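Local coordinates for protein GH5 (Bacteroidetes bacterium AC2a, PDB 4YHE) that probably hydrolyses beta-glucosidic linkages of cellulose or related glucans, as a family 5 glycoside hydrolase with a beta/alpha-barrel fold, at residues W119-L122 against P123-V126; E130-Q133 against L134-E138. All coordinates share one frame; numbering follows the deposited sequence.

Interaction 1: W119-L122 against P123-V126; sequences WLDL and PAAV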
ATOM      1  N   TRP A 119      14.245   9.931  -9.932  1.00 24.23           N
ATOM      2  CA  TRP A 119      15.210  10.701  -9.125  1.00 24.20           C
ATOM      3  C   TRP A 119      15.436  10.043  -7.766  1.00 24.69           C
ATOM      4  O   TRP A 119      16.514  10.159  -7.198  1.00 24.19           O
ATOM      5  CB  TRP A 119      14.746  12.146  -8.937  1.00 24.07           C
ATOM      6  CG  TRP A 119      13.410  12.251  -8.244  1.00 22.54           C
ATOM      7  CD1 TRP A 119      12.182  12.269  -8.837  1.00 22.61           C
ATOM      8  CD2 TRP A 119      13.177  12.374  -6.830  1.00 22.56           C
ATOM      9  NE1 TRP A 119      11.186  12.357  -7.867  1.00 22.79           N
ATOM     10  CE2 TRP A 119      11.774  12.419  -6.635  1.00 22.09           C
ATOM     11  CE3 TRP A 119      14.017  12.417  -5.710  1.00 22.34           C
ATOM     12  CZ2 TRP A 119      11.195  12.521  -5.378  1.00 22.98           C
ATOM     13  CZ3 TRP A 119      13.444  12.509  -4.463  1.00 23.49           C
ATOM     14  CH2 TRP A 119      12.039  12.576  -4.300  1.00 24.89           C
ATOM     15  N   LEU A 120      14.418   9.346  -7.258  1.00 23.25           N
ATOM     16  CA  LEU A 120      14.509   8.672  -5.978  1.00 23.06           C
ATOM     17  C   LEU A 120      15.172   7.294  -6.158  1.00 24.76           C
ATOM     18  O   LEU A 120      14.509   6.274  -6.353  1.00 25.03           O
ATOM     19  CB  LEU A 120      13.089   8.595  -5.409  1.00 23.86           C
ATOM     20  CG  LEU A 120      12.886   8.101  -4.006  1.00 23.12           C
ATOM     21  CD1 LEU A 120      13.787   8.831  -3.018  1.00 23.40           C
ATOM     22  CD2 LEU A 120      11.405   8.281  -3.649  1.00 23.58           C
ATOM     23  N   ASP A 121      16.513   7.294  -6.140  1.00 25.97           N
ATOM     24  CA  ASP A 121      17.321   6.225  -6.710  1.00 26.55           C
ATOM     25  C   ASP A 121      18.180   5.607  -5.616  1.00 25.72           C
ATOM     26  O   ASP A 121      19.196   6.169  -5.240  1.00 23.53           O
ATOM     27  CB  ASP A 121      18.214   6.829  -7.814  1.00 27.45           C
ATOM     28  CG  ASP A 121      18.989   5.795  -8.606  1.00 29.66           C
ATOM     29  OD1 ASP A 121      19.360   4.723  -8.081  1.00 29.72           O
ATOM     30  OD2 ASP A 121      19.292   6.082  -9.777  1.00 32.12           O
ATOM     31  N   LEU A 122      17.781   4.440  -5.117  1.00 25.63           N
ATOM     32  CA  LEU A 122      18.458   3.866  -3.959  1.00 24.76           C
ATOM     33  C   LEU A 122      19.922   3.410  -4.237  1.00 23.90           C
ATOM     34  O   LEU A 122      20.808   3.756  -3.487  1.00 24.05           O
ATOM     35  CB  LEU A 122      17.621   2.732  -3.355  1.00 23.40           C
ATOM     36  CG  LEU A 122      18.250   2.070  -2.117  1.00 23.64           C
ATOM     37  CD1 LEU A 122      18.307   3.016  -0.941  1.00 23.47           C
ATOM     38  CD2 LEU A 122      17.457   0.829  -1.764  1.00 23.59           C
ATOM     39  N   PRO A 123      20.162   2.617  -5.295  1.00 24.98           N
ATOM     40  CA  PRO A 123      21.565   2.252  -5.564  1.00 25.82           C
ATOM     41  C   PRO A 123      22.461   3.463  -5.781  1.00 25.14           C
ATOM     42  O   PRO A 123      23.595   3.483  -5.287  1.00 25.40           O
ATOM     43  CB  PRO A 123      21.476   1.416  -6.849  1.00 25.78           C
ATOM     44  CG  PRO A 123      20.081   0.869  -6.843  1.00 25.19           C
ATOM     45  CD  PRO A 123      19.232   1.918  -6.199  1.00 24.33           C
ATOM     46  N   ALA A 124      21.960   4.470  -6.482  1.00 25.45           N
ATOM     47  CA  ALA A 124      22.718   5.717  -6.676  1.00 27.26           C
ATOM     48  C   ALA A 124      23.075   6.402  -5.361  1.00 26.29           C
ATOM     49  O   ALA A 124      24.187   6.929  -5.193  1.00 22.98           O
ATOM     50  CB  ALA A 124      21.959   6.673  -7.584  1.00 26.79           C
ATOM     51  N   ALA A 125      22.153   6.356  -4.402  1.00 24.99           N
ATOM     52  CA  ALA A 125      22.383   6.907  -3.069  1.00 24.37           C
ATOM     53  C   ALA A 125      23.391   6.123  -2.221  1.00 25.33           C
ATOM     54  O   ALA A 125      24.142   6.707  -1.424  1.00 24.77           O
ATOM     55  CB  ALA A 125      21.057   6.966  -2.315  1.00 23.92           C
ATOM     56  N   VAL A 126      23.354   4.804  -2.338  1.00 25.48           N
ATOM     57  CA  VAL A 126      24.304   3.937  -1.643  1.00 26.22           C
ATOM     58  C   VAL A 126      25.724   4.080  -2.223  1.00 28.12           C
ATOM     59  O   VAL A 126      26.701   4.050  -1.489  1.00 28.50           O
ATOM     60  CB  VAL A 126      23.849   2.472  -1.717  1.00 27.09           C
ATOM     61  CG1 VAL A 126      24.976   1.509  -1.344  1.00 29.68           C
ATOM     62  CG2 VAL A 126      22.612   2.285  -0.831  1.00 27.91           C
TER
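D121, at the N-cap position, caps helix 122-127 through its side chain with a bond to A124, while its carbonyl accepts a backbone bond from A125. The side-chain bond runs from A124 N to D121 OD1, 3.1 Å long and fairly straight, with an N-H...O angle of 162°. The amide meets OD1 from above the carboxylate plane. With chi1 at -173°, the carboxylate swings away from the D121 amide and OD1 reaches A124 N.

Two backbone bonds continue the turn. A125 N donates to D121 O at 3.1 Å, and V126 N donates to L122 O at 3.0 Å.

Van der Waals contacts surround these bonds. A124 CB lies over the same face of the carboxylate as A124 N, 3.3 Å from D121 CG. P123 occupies the first turn, where a proline costs no helical hydrogen bond. Its CD is 3.4 Å from D121 OD1. It is equally near L122 CB, a tight apolar pair set largely by the peptide link between the two residues. L122 CD1 only brushes V126 CG2, at 4.4 Å. The L122 side chain also packs on Q182 and V185 of helix 181-199.

The carboxylate of D121 lies at the positive end of the helix dipole. This would probably favour its ionised form, and the charge in turn should stabilise the helix start.

Interaction 2: E130-Q133 against L134-E138; sequences ERNQ and LIKQE
N132 and K136 lie one turn apart on helix 129-149, and their side chains run across each other at a slant. K136 is extended beyond CG, with chi2, chi3 and chi4 all near 180°. Its CE passes 3.5 Å from N132 OD1. The two nitrogens, N132 ND2 and K136 NZ, are 3.3 Å apart; both are donors and do not bond each other. They share an acceptor instead: E188 OE1 takes a hydrogen bond from ND2 and a salt bridge from NZ. W189 NE1 donates to N132 OD1, so both ends of the amide are held.

R131 bends at chi2 (65°), which carries its NE back alongside I135. NE lies 3.8 Å from I135 CD1, a van der Waals contact of the methyl with the guanidinium. The CG of L134 rests 3.6 Å from E130 O.

Regular backbone bonds underlie these pairs, among them K136 N to N132 O at 2.9 Å.

The inward side of this turn is covered by two helices. N132 and I135 touch A125 of helix 122-127, while I135 and K136 pack on W189 of helix 181-199.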
ATOM      1  N   GLU A 130      27.082  12.028  -1.613  1.00 34.63           N
ATOM      2  CA  GLU A 130      26.638  13.297  -2.171  1.00 34.99           C
ATOM      3  C   GLU A 130      25.336  13.121  -2.966  1.00 30.40           C
ATOM      4  O   GLU A 130      24.491  13.987  -2.957  1.00 28.69           O
ATOM      5  CB  GLU A 130      27.738  13.941  -3.010  1.00 39.91           C
ATOM      6  CG  GLU A 130      28.995  14.205  -2.178  1.00 44.52           C
ATOM      7  CD  GLU A 130      29.994  15.128  -2.854  1.00 50.21           C
ATOM      8  OE1 GLU A 130      30.653  15.908  -2.128  1.00 53.35           O
ATOM      9  OE2 GLU A 130      30.130  15.067  -4.098  1.00 49.54           O
ATOM     10  N   ARG A 131      25.145  11.989  -3.629  1.00 29.79           N
ATOM     11  CA  ARG A 131      23.842  11.741  -4.273  1.00 28.83           C
ATOM     12  C   ARG A 131      22.726  11.540  -3.218  1.00 28.21           C
ATOM     13  O   ARG A 131      21.606  12.048  -3.352  1.00 24.31           O
ATOM     14  CB  ARG A 131      23.929  10.555  -5.235  1.00 29.88           C
ATOM     15  CG  ARG A 131      22.659  10.279  -6.034  1.00 31.14           C
ATOM     16  CD  ARG A 131      22.293  11.405  -7.021  1.00 33.23           C
ATOM     17  NE  ARG A 131      20.901  11.276  -7.448  1.00 33.78           N
ATOM     18  CZ  ARG A 131      20.448  10.520  -8.447  1.00 36.23           C
ATOM     19  NH1 ARG A 131      21.267   9.803  -9.210  1.00 35.83           N
ATOM     20  NH2 ARG A 131      19.130  10.488  -8.681  1.00 39.47           N
ATOM     21  N   ASN A 132      23.056  10.828  -2.158  1.00 27.24           N
ATOM     22  CA  ASN A 132      22.114  10.583  -1.066  1.00 27.48           C
ATOM     23  C   ASN A 132      21.645  11.898  -0.426  1.00 26.94           C
ATOM     24  O   ASN A 132      20.446  12.094  -0.166  1.00 22.85           O
ATOM     25  CB  ASN A 132      22.769   9.653  -0.025  1.00 27.89           C
ATOM     26  CG  ASN A 132      21.776   9.108   0.990  1.00 28.39           C
ATOM     27  OD1 ASN A 132      20.579   9.052   0.737  1.00 26.39           O
ATOM     28  ND2 ASN A 132      22.281   8.702   2.146  1.00 28.95           N
ATOM     29  N   GLN A 133      22.593  12.795  -0.182  1.00 26.93           N
ATOM     30  CA  GLN A 133      22.296  14.146   0.296  1.00 30.39           C
ATOM     31  C   GLN A 133      21.323  14.908  -0.614  1.00 28.81           C
ATOM     32  O   GLN A 133      20.433  15.583  -0.114  1.00 29.34           O
ATOM     33  CB  GLN A 133      23.597  14.974   0.456  1.00 35.39           C
ATOM     34  CG  GLN A 133      24.294  14.797   1.809  1.00 40.29           C
ATOM     35  CD  GLN A 133      25.796  15.138   1.813  1.00 47.97           C
ATOM     36  OE1 GLN A 133      26.338  15.755   0.879  1.00 52.57           O
ATOM     37  NE2 GLN A 133      26.475  14.726   2.881  1.00 50.11           N
ATOM     38  N   LEU A 134      21.521  14.830  -1.926  1.00 28.61           N
ATOM     39  CA  LEU A 134      20.633  15.498  -2.894  1.00 29.78           C
ATOM     40  C   LEU A 134      19.218  14.932  -2.861  1.00 27.76           C
ATOM     41  O   LEU A 134      18.235  15.680  -2.923  1.00 26.67           O
ATOM     42  CB  LEU A 134      21.150  15.324  -4.328  1.00 34.33           C
ATOM     43  CG  LEU A 134      22.354  16.127  -4.827  1.00 38.63           C
ATOM     44  CD1 LEU A 134      22.641  15.739  -6.274  1.00 41.32           C
ATOM     45  CD2 LEU A 134      22.096  17.619  -4.717  1.00 40.28           C
ATOM     46  N   ILE A 135      19.133  13.603  -2.804  1.00 25.86           N
ATOM     47  CA  ILE A 135      17.842  12.919  -2.820  1.00 25.74           C
ATOM     48  C   ILE A 135      17.110  13.327  -1.539  1.00 25.50           C
ATOM     49  O   ILE A 135      15.909  13.620  -1.553  1.00 25.07           O
ATOM     50  CB  ILE A 135      18.033  11.390  -2.954  1.00 25.33           C
ATOM     51  CG1 ILE A 135      18.439  11.062  -4.386  1.00 24.79           C
ATOM     52  CG2 ILE A 135      16.773  10.625  -2.545  1.00 23.60           C
ATOM     53  CD1 ILE A 135      19.035   9.691  -4.574  1.00 25.74           C
ATOM     54  N   LYS A 136      17.848  13.403  -0.435  1.00 24.85           N
ATOM     55  CA  LYS A 136      17.248  13.790   0.831  1.00 25.15           C
ATOM     56  C   LYS A 136      16.718  15.219   0.854  1.00 25.67           C
ATOM     57  O   LYS A 136      15.689  15.505   1.495  1.00 23.67           O
ATOM     58  CB  LYS A 136      18.234  13.584   1.973  1.00 25.16           C
ATOM     59  CG  LYS A 136      18.366  12.148   2.428  1.00 25.67           C
ATOM     60  CD  LYS A 136      19.527  12.030   3.421  1.00 26.38           C
ATOM     61  CE  LYS A 136      19.847  10.601   3.751  1.00 27.37           C
ATOM     62  NZ  LYS A 136      21.022  10.487   4.665  1.00 28.44           N
ATOM     63  N   GLN A 137      17.431  16.120   0.182  1.00 26.70           N
ATOM     64  CA  GLN A 137      16.995  17.523   0.058  1.00 27.31           C
ATOM     65  C   GLN A 137      15.687  17.612  -0.743  1.00 26.55           C
ATOM     66  O   GLN A 137      14.776  18.352  -0.354  1.00 26.38           O
ATOM     67  CB  GLN A 137      18.076  18.373  -0.636  1.00 30.59           C
ATOM     68  CG  GLN A 137      19.286  18.675   0.236  1.00 34.36           C
ATOM     69  CD  GLN A 137      20.453  19.344  -0.509  1.00 37.72           C
ATOM     70  OE1 GLN A 137      20.676  19.126  -1.694  1.00 39.91           O
ATOM     71  NE2 GLN A 137      21.224  20.138   0.216  1.00 43.47           N
ATOM     72  N   GLU A 138      15.606  16.848  -1.843  1.00 25.71           N
ATOM     73  CA  GLU A 138      14.381  16.793  -2.678  1.00 24.71           C
ATOM     74  C   GLU A 138      13.204  16.230  -1.867  1.00 24.16           C
ATOM     75  O   GLU A 138      12.111  16.817  -1.856  1.00 21.39           O
ATOM     76  CB  GLU A 138      14.630  16.036  -3.991  1.00 24.24           C
ATOM     77  CG  GLU A 138      13.446  16.041  -4.952  1.00 23.34           C
ATOM     78  CD  GLU A 138      13.773  15.708  -6.407  1.00 23.96           C
ATOM     79  OE1 GLU A 138      14.967  15.486  -6.794  1.00 22.68           O
ATOM     80  OE2 GLU A 138      12.797  15.701  -7.203  1.00 24.15           O
TER

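Overall arrangement
Interactions 1 and 2 follow each other in the chain, with centres about 9 Å apart. Both lie in the connection between barrel strands 97-101 and 157-160, so they belong to one beta-alpha-beta crossover. The loop before helix 122-127 packs directly on helix 129-149. L120 CD1 lies 3.5 Å from I135 CG2, and W119 O lies 3.0 Å from R131 NH2. The indole of W119 also packs against E138, with W119 CD2 3.4 Å from E138 OE2. W189 of helix 181-199 touches residues of both interactions. Their centres are about 21 and 25 Å from the chain centre, on the outer layer of the barrel.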